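Local coordinates for protein glutathione S-transferase (Ceriporiopsis subvermispora, PDB 6J3E) that probably transfers glutathione to electrophilic substrates, as a serine-type glutathione S-transferase of a white-rot fungus, at residues 125-130 against 215-220; 25-30 against 72-77. All coordinates share one frame; numbering follows the deposited sequence.

Interaction 1 of 2, residues 125-130 against 215-220; sequences RALAPI and VIWVKR
L127 makes this contact for its segment, through one methyl group, CD1. Its CB faces segment 215-220, and CG lies opposite the carbonyl carbon (chi1 -63°). With chi2 at 180°, CD1 trails straight out from CA and reaches as far as the side chain allows. There it settles into a notch built by two successive residues of the other helix. One wall is the six-membered ring of W217: L127 CD1 lies 3.9 Å from W217 CZ3 and 4.2 Å from CE3, approaching obliquely. The other wall is V218, whose CG2 is 4.2 Å from L127 CD1. From CD1, the directions to W217 CZ3 and V218 CG2 are roughly at right angles. W217 has CG anti to its backbone N (chi1 175°), which carries the indole across to L127 so that the two side chains slide past each other in opposite directions. Between the backbones the side chains span 8.6 Å, measured from L127 CA to V218 CA. The touching groups are all apolar, and the three residues are buried. The helix is kinked further along: P129 has no N-H to give, and I130 N bonds back three residues to L127 O at 3.0 Å.

The contact joins helix 109-136 to helix 206-222 inside the all-helical C-terminal domain of the transferase. I178 of helix 169-189 also packs on L127. W217 goes on to M131, L132 and T135 of helix 109-136, meets the rings of W20 and W214, and touches P22 on helix 22-34, in the neighbourhood of the glutathione site.

Interaction 2 of 2, residues 25-30 against 72-77; sequences WKTRYT and PVIHDP. With EDO (1,2-ethanediol), chain D.
The cis-proline of the thioredoxin-like N-terminal domain, P72, packs here against T27 of helix 22-34. The peptide before P72 is cis, and the chain then runs into strand 73-76. CB and CG of the proline ring rest on the threonine: T27 OG1 is 3.4 Å from P72 CG, and T27 CB is 3.8 Å from P72 CB. With CG2 anti to the backbone N, the same threonine turns that methyl to I74, where T27 CG2 and I74 CG2 lie 4.2 Å apart. K26 O, on the residue before T27, takes two bonds from T30, one turn further along the helix, arriving from opposite faces of the carbonyl plane: T30 OG1 at 2.6 Å and T30 N at 3.0 Å.

K26 bends at chi3 (-97°), and its NZ bonds O2 of 1,2-ethanediol at 3.2 Å; the diol lies between lysine and proline ring. S86 OG and N23 ND2 also bond it; all three residues bind glutathione when it is present, as does L71, just before the cis bond. The solvent molecule thus probably occupies part of the tripeptide's place. T27 and P72 meet by van der Waals contact alone, consistent with a side shaped by fit, with polar groups such as K26, S86 and N23 meeting the ligand.

How the interactions relate
From the N terminus, interaction 2 comes first: it closes a loop from helix 22-34 to strand 73-76, within the thioredoxin-like domain. Only after that does the chain enter the helical domain, where interaction 1 brings 215-220 back to 125-130. The two loops follow in series, neither nesting nor crossing, and their centres lie about 20 Å apart on opposite sides of the chain's centre. Their first and last elements nevertheless meet directly. Segment 215-220 packs on segment 25-30 through I216 against W25 and Y29, and through R220 against W25. Helix 206-222 therefore bridges the domains, packing on helix 109-136 and on helix 22-34.

Interaction 1 of 2, residues 125-130 against 215-220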
# COMPACT_ATOMS: atom_id res chain seq x y z
N ARG A 125 -12.55 0.41 -0.42
CA ARG A 125 -13.50 -0.32 -1.25
C ARG A 125 -14.27 -1.37 -0.45
O ARG A 125 -15.38 -1.74 -0.85
CB ARG A 125 -12.79 -0.98 -2.42
CG ARG A 125 -11.69 -0.12 -2.98
CD ARG A 125 -10.63 -0.99 -3.60
NE ARG A 125 -11.15 -1.74 -4.73
CZ ARG A 125 -10.52 -2.76 -5.30
NH1 ARG A 125 -11.05 -3.40 -6.34
NH2 ARG A 125 -9.34 -3.15 -4.82
N ALA A 126 -13.71 -1.86 0.66
CA ALA A 126 -14.45 -2.78 1.52
C ALA A 126 -15.58 -2.06 2.24
O ALA A 126 -16.66 -2.62 2.42
CB ALA A 126 -13.51 -3.44 2.52
N LEU A 127 -15.35 -0.80 2.65
CA LEU A 127 -16.40 -0.07 3.34
C LEU A 127 -17.57 0.25 2.43
O LEU A 127 -18.73 0.19 2.87
CB LEU A 127 -15.85 1.22 3.93
CG LEU A 127 -14.79 1.03 4.99
CD1 LEU A 127 -14.33 2.38 5.51
CD2 LEU A 127 -15.37 0.25 6.11
N ALA A 128 -17.31 0.54 1.15
CA ALA A 128 -18.29 1.18 0.27
C ALA A 128 -19.66 0.51 0.27
O ALA A 128 -20.66 1.23 0.43
CB ALA A 128 -17.70 1.26 -1.14
N PRO A 129 -19.80 -0.81 0.13
CA PRO A 129 -21.16 -1.38 0.02
C PRO A 129 -22.02 -1.16 1.25
O PRO A 129 -23.25 -1.09 1.12
CB PRO A 129 -20.91 -2.87 -0.25
CG PRO A 129 -19.54 -3.11 0.05
CD PRO A 129 -18.78 -1.84 -0.12
N ILE A 130 -21.41 -1.01 2.43
CA ILE A 130 -22.17 -0.73 3.64
C ILE A 130 -22.27 0.76 3.90
O ILE A 130 -23.32 1.26 4.31
CB ILE A 130 -21.55 -1.47 4.83
CG1 ILE A 130 -21.91 -2.96 4.77
CG2 ILE A 130 -21.96 -0.81 6.16
CD1 ILE A 130 -21.01 -3.85 5.58
N VAL A 215 -12.48 5.85 10.22
CA VAL A 215 -13.16 5.15 11.31
C VAL A 215 -14.22 6.04 11.93
O VAL A 215 -15.32 5.58 12.24
CB VAL A 215 -12.14 4.65 12.35
CG1 VAL A 215 -12.86 4.10 13.58
CG2 VAL A 215 -11.31 3.57 11.75
N ILE A 216 -13.93 7.34 12.09
CA ILE A 216 -14.92 8.23 12.68
C ILE A 216 -16.13 8.36 11.76
O ILE A 216 -17.27 8.54 12.23
CB ILE A 216 -14.31 9.61 13.03
CG1 ILE A 216 -15.12 10.28 14.13
CG2 ILE A 216 -14.26 10.55 11.83
CD1 ILE A 216 -15.23 9.44 15.37
N TRP A 217 -15.92 8.23 10.45
CA TRP A 217 -17.02 8.16 9.50
C TRP A 217 -17.91 6.97 9.80
O TRP A 217 -19.15 7.09 9.82
CB TRP A 217 -16.45 8.06 8.07
CG TRP A 217 -17.44 7.86 6.95
CD1 TRP A 217 -18.65 8.47 6.79
CD2 TRP A 217 -17.28 6.98 5.83
NE1 TRP A 217 -19.24 8.04 5.63
CE2 TRP A 217 -18.43 7.12 5.02
CE3 TRP A 217 -16.27 6.09 5.42
CZ2 TRP A 217 -18.60 6.42 3.83
CZ3 TRP A 217 -16.44 5.38 4.25
CH2 TRP A 217 -17.60 5.56 3.46
N VAL A 218 -17.31 5.80 10.02
CA VAL A 218 -18.08 4.61 10.33
C VAL A 218 -18.82 4.80 11.64
O VAL A 218 -19.99 4.41 11.77
CB VAL A 218 -17.16 3.38 10.38
CG1 VAL A 218 -17.90 2.17 10.90
CG2 VAL A 218 -16.57 3.12 9.00
N LYS A 219 -18.16 5.41 12.62
CA LYS A 219 -18.76 5.54 13.94
C LYS A 219 -19.92 6.52 13.90
O LYS A 219 -21.00 6.24 14.45
CB LYS A 219 -17.73 6.00 14.97
CG LYS A 219 -18.31 6.20 16.37
CD LYS A 219 -17.25 6.68 17.37
CE LYS A 219 -17.78 6.72 18.80
NZ LYS A 219 -16.73 7.05 19.79
N ARG A 220 -19.74 7.66 13.24
CA ARG A 220 -20.78 8.68 13.29
C ARG A 220 -21.95 8.32 12.38
O ARG A 220 -23.11 8.50 12.76
CB ARG A 220 -20.19 10.04 12.97
CG ARG A 220 -19.45 10.59 14.15
CD ARG A 220 -18.30 11.50 13.76
NE ARG A 220 -18.70 12.89 13.72
CZ ARG A 220 -18.29 13.81 14.58
NH1 ARG A 220 -17.44 13.50 15.55
NH2 ARG A 220 -18.73 15.05 14.44

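Interaction 2 of 2, residues 25-30 against 72-77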
# COMPACT_ATOMS: atom_id res chain seq x y z
N TRP A 25 -12.86 14.66 7.21
CA TRP A 25 -12.40 14.54 8.58
C TRP A 25 -10.89 14.35 8.64
O TRP A 25 -10.24 14.80 9.60
CB TRP A 25 -13.09 13.39 9.28
CG TRP A 25 -14.21 13.82 10.15
CD1 TRP A 25 -15.54 13.66 9.90
CD2 TRP A 25 -14.11 14.47 11.42
NE1 TRP A 25 -16.28 14.18 10.94
CE2 TRP A 25 -15.42 14.67 11.89
CE3 TRP A 25 -13.03 14.90 12.21
CZ2 TRP A 25 -15.70 15.29 13.10
CZ3 TRP A 25 -13.30 15.52 13.42
CH2 TRP A 25 -14.63 15.71 13.85
N LYS A 26 -10.30 13.70 7.63
CA LYS A 26 -8.85 13.65 7.55
C LYS A 26 -8.29 15.06 7.65
O LYS A 26 -7.40 15.33 8.46
CB LYS A 26 -8.40 12.97 6.26
CG LYS A 26 -8.65 11.46 6.22
CD LYS A 26 -8.00 10.80 4.99
CE LYS A 26 -8.98 10.64 3.88
NZ LYS A 26 -8.38 10.58 2.53
N THR A 27 -8.87 16.00 6.90
CA THR A 27 -8.37 17.37 6.91
C THR A 27 -8.82 18.13 8.16
O THR A 27 -8.06 18.96 8.69
CB THR A 27 -8.80 18.08 5.62
OG1 THR A 27 -8.06 17.53 4.54
CG2 THR A 27 -8.54 19.59 5.68
N ARG A 28 -10.03 17.86 8.66
CA ARG A 28 -10.44 18.46 9.92
C ARG A 28 -9.52 18.00 11.05
O ARG A 28 -8.98 18.82 11.81
CB ARG A 28 -11.90 18.12 10.23
CG ARG A 28 -12.43 18.80 11.50
CD ARG A 28 -13.92 18.54 11.74
NE ARG A 28 -14.78 19.09 10.70
CZ ARG A 28 -15.16 20.37 10.63
NH1 ARG A 28 -14.75 21.26 11.53
NH2 ARG A 28 -15.96 20.76 9.64
N TYR A 29 -9.32 16.69 11.18
CA TYR A 29 -8.37 16.18 12.16
C TYR A 29 -7.02 16.89 12.03
O TYR A 29 -6.45 17.34 13.03
CB TYR A 29 -8.19 14.66 12.00
CG TYR A 29 -9.12 13.79 12.82
CD1 TYR A 29 -9.34 14.03 14.18
CD2 TYR A 29 -9.76 12.70 12.25
CE1 TYR A 29 -10.17 13.22 14.93
CE2 TYR A 29 -10.60 11.88 12.99
CZ TYR A 29 -10.80 12.14 14.34
OH TYR A 29 -11.65 11.32 15.07
N THR A 30 -6.53 17.04 10.79
CA THR A 30 -5.20 17.62 10.59
C THR A 30 -5.16 19.09 11.06
O THR A 30 -4.21 19.50 11.74
CB THR A 30 -4.78 17.48 9.12
OG1 THR A 30 -4.89 16.11 8.73
CG2 THR A 30 -3.33 17.91 8.93
N PRO A 72 -12.31 17.25 0.87
CA PRO A 72 -12.02 18.59 1.39
C PRO A 72 -11.26 19.51 0.44
O PRO A 72 -10.49 19.04 -0.40
CB PRO A 72 -11.14 18.29 2.61
CG PRO A 72 -10.45 17.01 2.25
CD PRO A 72 -11.50 16.22 1.53
N VAL A 73 -11.50 20.81 0.57
CA VAL A 73 -10.65 21.84 -0.02
C VAL A 73 -10.43 22.92 1.03
O VAL A 73 -11.33 23.22 1.82
CB VAL A 73 -11.26 22.41 -1.31
CG1 VAL A 73 -10.45 23.58 -1.81
CG2 VAL A 73 -11.33 21.35 -2.38
N ILE A 74 -9.24 23.51 1.05
CA ILE A 74 -9.01 24.68 1.90
C ILE A 74 -8.54 25.84 1.03
O ILE A 74 -7.84 25.65 0.03
CB ILE A 74 -8.01 24.42 3.04
CG1 ILE A 74 -6.64 24.03 2.50
CG2 ILE A 74 -8.56 23.40 4.02
CD1 ILE A 74 -5.54 24.13 3.53
N HIS A 75 -8.94 27.05 1.42
CA HIS A 75 -8.37 28.28 0.88
C HIS A 75 -7.73 29.06 2.02
O HIS A 75 -8.38 29.34 3.04
CB HIS A 75 -9.38 29.17 0.16
CG HIS A 75 -8.79 30.48 -0.25
ND1 HIS A 75 -7.87 30.58 -1.27
CD2 HIS A 75 -8.94 31.73 0.26
CE1 HIS A 75 -7.48 31.84 -1.38
NE2 HIS A 75 -8.12 32.56 -0.47
N ASP A 76 -6.46 29.41 1.83
CA ASP A 76 -5.63 30.08 2.83
C ASP A 76 -5.43 31.52 2.40
O ASP A 76 -4.54 31.80 1.58
CB ASP A 76 -4.28 29.36 2.98
CG ASP A 76 -3.47 29.89 4.15
OD1 ASP A 76 -4.00 30.74 4.90
OD2 ASP A 76 -2.32 29.43 4.35
N PRO A 77 -6.25 32.46 2.88
CA PRO A 77 -6.08 33.85 2.45
C PRO A 77 -4.72 34.41 2.82
O PRO A 77 -4.18 35.26 2.10
CB PRO A 77 -7.23 34.58 3.16
CG PRO A 77 -7.51 33.74 4.36
CD PRO A 77 -7.26 32.33 3.95
C1 EDO D . -10.03 14.06 -1.37
O1 EDO D . -11.07 13.23 -1.91
C2 EDO D . -9.02 13.19 -0.63
O2 EDO D . -9.46 13.03 0.72